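Local structure of Rho guanine nucleotide exchange factor 3 (Mus musculus, 2Z0Q) at residues Leu232-Glu237 against Val248-Glu253; Ser224-Ser229 against Val254-Arg259; Glu17-Glu22 against Leu171-Asn176. The protein acts as a guanine nucleotide exchange factor for the small GTPases RhoA and RhoB, and is represented here by its DH-PH domain pair. One frame throughout, in Å; residues are numbered along the deposited sequence.

Contacts 1 and 2 lie in the PH domain and contact 3 in the DH domain, on opposite sides of the chain's centre. Along the chain contact 3 closes first; 224-229 then opens contact 2, the hairpin of contact 1 follows, and 254-259 closes contact 2. The centres of contacts 1 and 2 are about 8 Å apart; strands 245-251 of contact 1 and 254-263 of contact 2 are neighbours in one sheet, and F251 also packs on S229. Contact 3 lies about 43 Å from contact 1 and about 50 Å from contact 2, centre to centre, consistent with an elongated DH domain. Helix 180-213 runs from T174 to L232 and F251 and so ties the two domains together.

Contact 1 (Leu232-Glu237 against Val248-Glu253); sequences LCCHGE and VFLFQE
Two residues, C233 and C234, stand opposite the single L250 in a classic beta bulge of the antiparallel hairpin of strands 232-240 and 245-251 in the PH domain. At the bulge, L250 O receives two weak bonds, from C233 N and from C234 N. Regular pairing resumes beyond it: L250 N meets C234 O at 2.9 Å, and G236 and V248 exchange bonds in both directions, V248 N to G236 O being nearly straight (173°). The extra residue turns C233 toward the second strand, where its CB packs on L250 CD2 and its SG lies 3.5 Å from Q252 OE1. C234 SG rests on L250 CB at 4.0 Å; on that side of the sheet W337 and C340 of helix 331-345 touch C234. L232, H235, F249 and F251 lie on the other face, where Y210 and E206 of helix 180-213 are among the residues that meet them. The H235 and F249 rings, their planes 18° apart, hardly overlap; the closer touch is H235 CB on F249 CD1, 3.5 Å. The imidazole is held at both nitrogens, ND1 by H247 and NE2 by E206. With CG of L232 anti to the backbone N (chi1 -171°), its CD1 reaches over one face of the F251 ring, 3.7 Å from the centroid.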
loop_
_atom_site.group_PDB
_atom_site.type_symbol
_atom_site.label_atom_id
_atom_site.label_comp_id
_atom_site.label_asym_id
_atom_site.label_seq_id
_atom_site.Cartn_x
_atom_site.Cartn_y
_atom_site.Cartn_z
ATOM N N LEU A 232 -10.283 2.076 8.372
ATOM C CA LEU A 232 -9.573 0.846 8.710
ATOM C C LEU A 232 -8.177 1.354 9.106
ATOM O O LEU A 232 -7.374 1.719 8.245
ATOM C CB LEU A 232 -9.498 -0.103 7.503
ATOM C CG LEU A 232 -8.991 -1.524 7.669
ATOM C CD1 LEU A 232 -9.713 -2.209 8.893
ATOM C CD2 LEU A 232 -9.251 -2.331 6.377
ATOM N N CYS A 233 -7.912 1.390 10.411
ATOM C CA CYS A 233 -6.629 1.848 10.942
ATOM C C CYS A 233 -5.478 1.027 10.392
ATOM O O CYS A 233 -4.458 1.572 9.952
ATOM C CB CYS A 233 -6.642 1.809 12.469
ATOM S SG CYS A 233 -8.008 2.676 13.273
ATOM N N CYS A 234 -5.605 -0.298 10.431
ATOM C CA CYS A 234 -4.593 -1.168 9.862
ATOM C C CYS A 234 -5.174 -2.579 9.783
ATOM O O CYS A 234 -6.214 -2.855 10.396
ATOM C CB CYS A 234 -3.305 -1.188 10.705
ATOM S SG CYS A 234 -3.489 -2.039 12.293
ATOM N N HIS A 235 -4.527 -3.443 9.000
ATOM C CA HIS A 235 -4.979 -4.831 8.884
ATOM C C HIS A 235 -3.816 -5.671 8.370
ATOM O O HIS A 235 -2.834 -5.145 7.802
ATOM C CB HIS A 235 -6.227 -4.926 7.939
ATOM C CG HIS A 235 -5.908 -4.740 6.484
ATOM N ND1 HIS A 235 -5.582 -5.789 5.652
ATOM C CD2 HIS A 235 -5.768 -3.611 5.742
ATOM C CE1 HIS A 235 -5.243 -5.316 4.462
ATOM N NE2 HIS A 235 -5.345 -3.996 4.492
ATOM N N GLY A 236 -3.883 -6.983 8.568
ATOM C CA GLY A 236 -2.791 -7.792 8.108
ATOM C C GLY A 236 -2.876 -9.210 8.646
ATOM O O GLY A 236 -3.717 -9.504 9.494
ATOM N N GLU A 237 -2.012 -10.070 8.115
ATOM C CA GLU A 237 -1.970 -11.468 8.536
ATOM C C GLU A 237 -1.226 -11.585 9.865
ATOM O O GLU A 237 -0.178 -10.962 10.044
ATOM C CB GLU A 237 -1.251 -12.302 7.487
ATOM C CG GLU A 237 -1.991 -12.312 6.142
ATOM C CD GLU A 237 -1.100 -12.746 4.989
ATOM O OE1 GLU A 237 -0.013 -12.128 4.813
ATOM O OE2 GLU A 237 -1.492 -13.695 4.256
ATOM N N VAL A 248 -6.359 -10.046 10.462
ATOM C CA VAL A 248 -6.968 -9.216 11.474
ATOM C C VAL A 248 -7.192 -7.790 10.973
ATOM O O VAL A 248 -6.342 -7.216 10.310
ATOM C CB VAL A 248 -6.088 -9.223 12.740
ATOM C CG1 VAL A 248 -6.681 -8.344 13.799
ATOM C CG2 VAL A 248 -5.929 -10.663 13.231
ATOM N N PHE A 249 -8.327 -7.241 11.347
ATOM C CA PHE A 249 -8.737 -5.903 10.932
ATOM C C PHE A 249 -9.005 -4.999 12.131
ATOM O O PHE A 249 -9.884 -5.276 12.960
ATOM C CB PHE A 249 -10.047 -5.990 10.125
ATOM C CG PHE A 249 -9.929 -6.783 8.850
ATOM C CD1 PHE A 249 -9.456 -6.191 7.678
ATOM C CD2 PHE A 249 -10.280 -8.128 8.824
ATOM C CE1 PHE A 249 -9.335 -6.929 6.500
ATOM C CE2 PHE A 249 -10.161 -8.856 7.672
ATOM C CZ PHE A 249 -9.689 -8.261 6.487
ATOM N N LEU A 250 -8.257 -3.905 12.210
ATOM C CA LEU A 250 -8.486 -2.936 13.245
ATOM C C LEU A 250 -9.264 -1.748 12.637
ATOM O O LEU A 250 -8.683 -0.885 11.974
ATOM C CB LEU A 250 -7.158 -2.408 13.821
ATOM C CG LEU A 250 -7.373 -1.284 14.862
ATOM C CD1 LEU A 250 -8.140 -1.803 16.099
ATOM C CD2 LEU A 250 -6.026 -0.727 15.261
ATOM N N PHE A 251 -10.575 -1.736 12.835
ATOM C CA PHE A 251 -11.383 -0.602 12.385
ATOM C C PHE A 251 -11.239 0.401 13.547
ATOM O O PHE A 251 -10.795 0.030 14.627
ATOM C CB PHE A 251 -12.844 -1.029 12.194
ATOM C CG PHE A 251 -13.054 -1.925 10.996
ATOM C CD1 PHE A 251 -13.099 -1.393 9.699
ATOM C CD2 PHE A 251 -13.206 -3.295 11.168
ATOM C CE1 PHE A 251 -13.296 -2.222 8.583
ATOM C CE2 PHE A 251 -13.400 -4.135 10.074
ATOM C CZ PHE A 251 -13.448 -3.596 8.767
ATOM N N GLN A 252 -11.614 1.669 13.353
ATOM C CA GLN A 252 -11.406 2.634 14.425
ATOM C C GLN A 252 -11.917 2.222 15.795
ATOM O O GLN A 252 -11.236 2.416 16.807
ATOM C CB GLN A 252 -12.038 3.977 14.064
ATOM C CG GLN A 252 -11.672 5.107 15.033
ATOM C CD GLN A 252 -10.214 5.495 14.926
ATOM O OE1 GLN A 252 -9.357 4.906 15.580
ATOM N NE2 GLN A 252 -9.921 6.489 14.071
ATOM N N GLU A 253 -13.103 1.630 15.835
ATOM C CA GLU A 253 -13.693 1.271 17.108
ATOM C C GLU A 253 -13.850 -0.219 17.390
ATOM O O GLU A 253 -14.360 -0.586 18.445
ATOM C CB GLU A 253 -15.062 1.954 17.232
ATOM C CG GLU A 253 -14.970 3.493 17.162
ATOM C CD GLU A 253 -16.323 4.143 17.370
ATOM O OE1 GLU A 253 -16.918 3.912 18.439
ATOM O OE2 GLU A 253 -16.800 4.860 16.465
#

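Contact 2 (Ser224-Ser229 against Val254-Arg259)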
loop_
_atom_site.group_PDB
_atom_site.type_symbol
_atom_site.label_atom_id
_atom_site.label_comp_id
_atom_site.label_asym_id
_atom_site.label_seq_id
_atom_site.Cartn_x
_atom_site.Cartn_y
_atom_site.Cartn_z
ATOM N N SER A 224 -22.631 -3.637 15.165
ATOM C CA SER A 224 -22.908 -2.353 14.537
ATOM C C SER A 224 -21.667 -1.480 14.429
ATOM O O SER A 224 -21.622 -0.561 13.614
ATOM C CB SER A 224 -23.999 -1.600 15.312
ATOM O OG SER A 224 -23.489 -1.137 16.554
ATOM N N LEU A 225 -20.662 -1.748 15.254
ATOM C CA LEU A 225 -19.450 -0.960 15.218
ATOM C C LEU A 225 -18.723 -1.229 13.913
ATOM O O LEU A 225 -18.037 -0.357 13.397
ATOM C CB LEU A 225 -18.542 -1.295 16.411
ATOM C CG LEU A 225 -18.977 -0.740 17.766
ATOM C CD1 LEU A 225 -18.002 -1.263 18.853
ATOM C CD2 LEU A 225 -18.968 0.798 17.724
ATOM N N ILE A 226 -18.835 -2.448 13.386
ATOM C CA ILE A 226 -18.186 -2.728 12.109
ATOM C C ILE A 226 -18.925 -1.916 11.025
ATOM O O ILE A 226 -18.307 -1.238 10.212
ATOM C CB ILE A 226 -18.267 -4.228 11.727
ATOM C CG1 ILE A 226 -17.361 -5.057 12.663
ATOM C CG2 ILE A 226 -17.803 -4.426 10.291
ATOM C CD1 ILE A 226 -17.726 -6.545 12.653
ATOM N N ASP A 227 -20.242 -2.028 11.030
ATOM C CA ASP A 227 -21.102 -1.333 10.051
ATOM C C ASP A 227 -20.852 0.177 10.009
ATOM O O ASP A 227 -20.789 0.782 8.935
ATOM C CB ASP A 227 -22.577 -1.607 10.385
ATOM C CG ASP A 227 -22.904 -3.102 10.428
ATOM O OD1 ASP A 227 -22.034 -3.928 10.087
ATOM O OD2 ASP A 227 -24.035 -3.466 10.799
ATOM N N SER A 228 -20.699 0.781 11.180
ATOM C CA SER A 228 -20.479 2.209 11.277
ATOM C C SER A 228 -19.044 2.627 11.016
ATOM O O SER A 228 -18.758 3.812 10.964
ATOM C CB SER A 228 -20.921 2.706 12.657
ATOM O OG SER A 228 -20.082 2.205 13.694
ATOM N N SER A 229 -18.132 1.669 10.839
ATOM C CA SER A 229 -16.745 2.038 10.609
ATOM C C SER A 229 -16.536 2.673 9.247
ATOM O O SER A 229 -17.086 2.224 8.233
ATOM C CB SER A 229 -15.808 0.826 10.744
ATOM O OG SER A 229 -15.902 0.239 12.034
ATOM N N VAL A 254 -13.398 -1.056 16.467
ATOM C CA VAL A 254 -13.562 -2.501 16.658
ATOM C C VAL A 254 -12.506 -3.347 15.957
ATOM O O VAL A 254 -12.107 -3.073 14.819
ATOM C CB VAL A 254 -15.012 -2.943 16.223
ATOM C CG1 VAL A 254 -15.207 -2.679 14.733
ATOM C CG2 VAL A 254 -15.264 -4.470 16.546
ATOM N N LEU A 255 -12.041 -4.390 16.664
ATOM C CA LEU A 255 -11.065 -5.316 16.100
ATOM C C LEU A 255 -11.827 -6.545 15.580
ATOM O O LEU A 255 -12.692 -7.089 16.266
ATOM C CB LEU A 255 -10.061 -5.743 17.172
ATOM C CG LEU A 255 -8.916 -6.648 16.680
ATOM C CD1 LEU A 255 -7.832 -5.786 16.047
ATOM C CD2 LEU A 255 -8.291 -7.440 17.852
ATOM N N VAL A 256 -11.520 -6.974 14.359
ATOM C CA VAL A 256 -12.206 -8.135 13.763
ATOM C C VAL A 256 -11.133 -9.154 13.385
ATOM O O VAL A 256 -10.176 -8.844 12.670
ATOM C CB VAL A 256 -13.039 -7.716 12.518
ATOM C CG1 VAL A 256 -13.815 -8.969 11.953
ATOM C CG2 VAL A 256 -14.025 -6.651 12.921
ATOM N N ILE A 257 -11.289 -10.380 13.884
ATOM C CA ILE A 257 -10.309 -11.438 13.654
ATOM C C ILE A 257 -10.970 -12.461 12.721
ATOM O O ILE A 257 -12.079 -12.915 12.989
ATOM C CB ILE A 257 -9.917 -12.149 15.009
ATOM C CG1 ILE A 257 -9.322 -11.109 15.974
ATOM C CG2 ILE A 257 -8.905 -13.251 14.731
ATOM C CD1 ILE A 257 -8.961 -11.665 17.368
ATOM N N THR A 258 -10.284 -12.788 11.634
ATOM C CA THR A 258 -10.874 -13.675 10.627
ATOM C C THR A 258 -9.870 -14.634 10.049
ATOM O O THR A 258 -8.680 -14.574 10.371
ATOM C CB THR A 258 -11.363 -12.833 9.435
ATOM O OG1 THR A 258 -10.223 -12.429 8.640
ATOM C CG2 THR A 258 -12.118 -11.595 9.935
ATOM N N ARG A 259 -10.385 -15.528 9.192
ATOM C CA ARG A 259 -9.550 -16.435 8.411
ATOM C C ARG A 259 -9.942 -16.140 6.968
ATOM O O ARG A 259 -11.129 -15.987 6.678
ATOM C CB ARG A 259 -9.829 -17.899 8.753
ATOM C CG ARG A 259 -9.261 -18.277 10.117
ATOM C CD ARG A 259 -9.927 -19.544 10.612
ATOM N NE ARG A 259 -9.630 -20.684 9.770
ATOM C CZ ARG A 259 -10.448 -21.732 9.642
ATOM N NH1 ARG A 259 -11.611 -21.756 10.294
ATOM N NH2 ARG A 259 -10.093 -22.757 8.883
#
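I226 and V256 make the tight part of this contact: I226 CG1 lies 3.7 Å from V256 CG2, and the I226 CD1 methyl touches that same branch. The two side chains cross at about a right angle. I226 CG1 also meets V254 CG1 at 3.8 Å. That valine branch stands between its own backbone N and carbonyl carbon (chi1 63°), which directs it at the helix backbone, 3.9 Å from I226 N. The short helix 224-227 packs against the start of strand 254-263 in the PH-domain sheet, and L214 of strand 214-215 touches both I226 and V256. L225 contributes less: its CB rests on V254 CB at 3.9 Å. The loose side is that of S224, D227 and S228, which are exposed to solvent and do not touch the strand. Buried S229 borders V254 CG1 with its hydroxyl oxygen; S229 OG donates to L225 O at 2.6 Å, lying 18° out of the carbonyl plane. An alanine in place of S229 removes that donor and would probably leave L225 O without this mate and the chain from L225 to S229 less firmly tied. K211 NZ, from helix 180-213, hydrogen-bonds to the carbonyl oxygens of both D227 and S229.

Contact 3 (Glu17-Glu22 against Leu171-Asn176); sequences EIKRQE and LRHTPN
K19 and R20 of helix 15-51 meet H173, in the turn that follows helix 155-172, so that the contact joins the first helix of the helical DH domain to the turn that precedes helix 180-213. K19 sets its CB squarely over one face of the H173 imidazole, 3.5 Å from the centroid and 6° off the normal, a CH-pi contact. Its extended chain then carries CD past H173 CE1. R172 CG lies over the opposite face, nearer the rim, and H173 NE2 is hydrogen-bonded to E169; together these probably fix the ring's rotation.

R20 can be followed outward past the CB and carbonyl of H173. CB packs on H173 CB at 3.8 Å. With CG anti to the backbone N (chi1 -167°), the chain runs alongside the turn: CG lies near H173 O and T174 OG1, and CD comes to 3.5 Å from H173 O and 3.6 Å from T174 OG1. The bend at chi3 then swings the guanidinium back to E17 on its own helix. NE meets E17 OE1 at 2.8 Å, close to the guanidinium plane, while NH2 reaches E17 OE2, whose syn lone pair it uses, making a side-on salt bridge with one nitrogen to each oxygen. Q21 NE2 also donates to E17 OE2, so E17 is held by R20 and Q21, three and four residues further along the helix. NH1 of R20 bonds to E92 O and to a water.

Polar links across the contact run through solvent. One water donates to both E17 OE1 and H173 O. T174 OG1, which also has I170 O as a partner, accepts from the other water, and that water sits at the in-plane edge of the guanidinium, 2.7 Å from R20 NH1.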
loop_
_atom_site.group_PDB
_atom_site.type_symbol
_atom_site.label_atom_id
_atom_site.label_comp_id
_atom_site.label_asym_id
_atom_site.label_seq_id
_atom_site.Cartn_x
_atom_site.Cartn_y
_atom_site.Cartn_z
ATOM N N GLU A 17 22.215 27.290 -9.385
ATOM C CA GLU A 17 21.826 26.889 -10.752
ATOM C C GLU A 17 22.263 25.451 -11.027
ATOM O O GLU A 17 21.560 24.729 -11.680
ATOM C CB GLU A 17 22.417 27.841 -11.814
ATOM C CG GLU A 17 22.112 27.471 -13.272
ATOM C CD GLU A 17 20.633 27.311 -13.579
ATOM O OE1 GLU A 17 19.772 27.870 -12.838
ATOM O OE2 GLU A 17 20.328 26.655 -14.601
ATOM N N ILE A 18 23.426 25.040 -10.520
ATOM C CA ILE A 18 23.849 23.652 -10.722
ATOM C C ILE A 18 22.868 22.742 -9.969
ATOM O O ILE A 18 22.461 21.703 -10.490
ATOM C CB ILE A 18 25.303 23.455 -10.229
ATOM C CG1 ILE A 18 26.230 24.329 -11.122
ATOM C CG2 ILE A 18 25.703 21.976 -10.386
ATOM C CD1 ILE A 18 27.715 24.384 -10.612
ATOM N N LYS A 19 22.451 23.149 -8.775
ATOM C CA LYS A 19 21.465 22.363 -8.023
ATOM C C LYS A 19 20.105 22.306 -8.756
ATOM O O LYS A 19 19.410 21.283 -8.706
ATOM C CB LYS A 19 21.276 22.927 -6.605
ATOM C CG LYS A 19 22.514 22.755 -5.728
ATOM C CD LYS A 19 22.282 23.416 -4.372
ATOM C CE LYS A 19 23.558 23.414 -3.556
ATOM N NZ LYS A 19 23.356 24.110 -2.224
ATOM N N ARG A 20 19.747 23.383 -9.438
ATOM C CA ARG A 20 18.498 23.402 -10.195
ATOM C C ARG A 20 18.612 22.404 -11.356
ATOM O O ARG A 20 17.713 21.642 -11.611
ATOM C CB ARG A 20 18.257 24.777 -10.788
ATOM C CG ARG A 20 16.817 24.931 -11.311
ATOM C CD ARG A 20 16.554 26.343 -11.881
ATOM N NE ARG A 20 17.270 26.634 -13.139
ATOM C CZ ARG A 20 16.741 26.555 -14.360
ATOM N NH1 ARG A 20 15.485 26.183 -14.552
ATOM N NH2 ARG A 20 17.481 26.873 -15.411
ATOM N N GLN A 21 19.757 22.408 -12.039
ATOM C CA GLN A 21 19.927 21.458 -13.154
ATOM C C GLN A 21 19.928 20.031 -12.633
ATOM O O GLN A 21 19.400 19.142 -13.290
ATOM C CB GLN A 21 21.195 21.763 -13.984
ATOM C CG GLN A 21 21.150 23.107 -14.722
ATOM C CD GLN A 21 20.011 23.160 -15.733
ATOM O OE1 GLN A 21 19.771 22.211 -16.459
ATOM N NE2 GLN A 21 19.306 24.277 -15.770
ATOM N N GLU A 22 20.537 19.793 -11.465
ATOM C CA GLU A 22 20.501 18.474 -10.882
ATOM C C GLU A 22 19.038 18.054 -10.607
ATOM O O GLU A 22 18.612 16.942 -10.943
ATOM C CB GLU A 22 21.285 18.445 -9.559
ATOM C CG GLU A 22 22.788 18.464 -9.813
ATOM C CD GLU A 22 23.585 18.144 -8.545
ATOM O OE1 GLU A 22 23.032 18.296 -7.440
ATOM O OE2 GLU A 22 24.764 17.727 -8.669
ATOM N N LEU A 171 12.013 23.932 -7.572
ATOM C CA LEU A 171 11.564 25.278 -7.222
ATOM C C LEU A 171 12.531 26.032 -6.302
ATOM O O LEU A 171 12.802 27.224 -6.493
ATOM C CB LEU A 171 10.184 25.173 -6.515
ATOM C CG LEU A 171 9.671 26.526 -5.986
ATOM C CD1 LEU A 171 9.488 27.546 -7.101
ATOM C CD2 LEU A 171 8.346 26.265 -5.292
ATOM N N ARG A 172 13.051 25.345 -5.284
ATOM C CA ARG A 172 13.904 26.070 -4.343
ATOM C C ARG A 172 15.217 26.553 -4.933
ATOM O O ARG A 172 15.845 27.438 -4.385
ATOM C CB ARG A 172 14.137 25.268 -3.038
ATOM C CG ARG A 172 14.966 23.986 -3.141
ATOM C CD ARG A 172 15.309 23.467 -1.695
ATOM N NE ARG A 172 14.082 23.340 -0.899
ATOM C CZ ARG A 172 13.287 22.270 -0.897
ATOM N NH1 ARG A 172 13.586 21.201 -1.629
ATOM N NH2 ARG A 172 12.139 22.292 -0.197
ATOM N N HIS A 173 15.617 26.007 -6.071
ATOM C CA HIS A 173 16.847 26.484 -6.720
ATOM C C HIS A 173 16.502 27.307 -7.971
ATOM O O HIS A 173 17.372 27.652 -8.782
ATOM C CB HIS A 173 17.734 25.307 -7.084
ATOM C CG HIS A 173 18.057 24.434 -5.919
ATOM N ND1 HIS A 173 18.690 24.914 -4.794
ATOM C CD2 HIS A 173 17.785 23.128 -5.678
ATOM C CE1 HIS A 173 18.790 23.939 -3.909
ATOM N NE2 HIS A 173 18.249 22.846 -4.419
ATOM N N THR A 174 15.235 27.671 -8.112
ATOM C CA THR A 174 14.801 28.477 -9.258
ATOM C C THR A 174 14.792 29.968 -8.849
ATOM O O THR A 174 14.096 30.359 -7.893
ATOM C CB THR A 174 13.372 28.054 -9.742
ATOM O OG1 THR A 174 13.370 26.660 -10.129
ATOM C CG2 THR A 174 12.942 28.887 -10.954
ATOM N N PRO A 175 15.558 30.808 -9.559
ATOM C CA PRO A 175 15.648 32.251 -9.277
ATOM C C PRO A 175 14.321 33.036 -9.432
ATOM O O PRO A 175 13.422 32.624 -10.159
ATOM C CB PRO A 175 16.752 32.725 -10.233
ATOM C CG PRO A 175 16.682 31.780 -11.357
ATOM C CD PRO A 175 16.358 30.437 -10.740
ATOM N N ASN A 176 14.209 34.163 -8.727
ATOM C CA ASN A 176 12.984 34.973 -8.783
ATOM C C ASN A 176 12.629 35.531 -10.164
ATOM O O ASN A 176 11.468 35.826 -10.437
ATOM C CB ASN A 176 13.053 36.128 -7.766
ATOM C CG ASN A 176 13.325 35.651 -6.338
ATOM O OD1 ASN A 176 12.791 34.628 -5.882
ATOM N ND2 ASN A 176 14.152 36.411 -5.614
HETATM O O HOH W 1 19.298 28.998 -10.317
HETATM O O HOH W 2 13.323 25.585 -12.979
#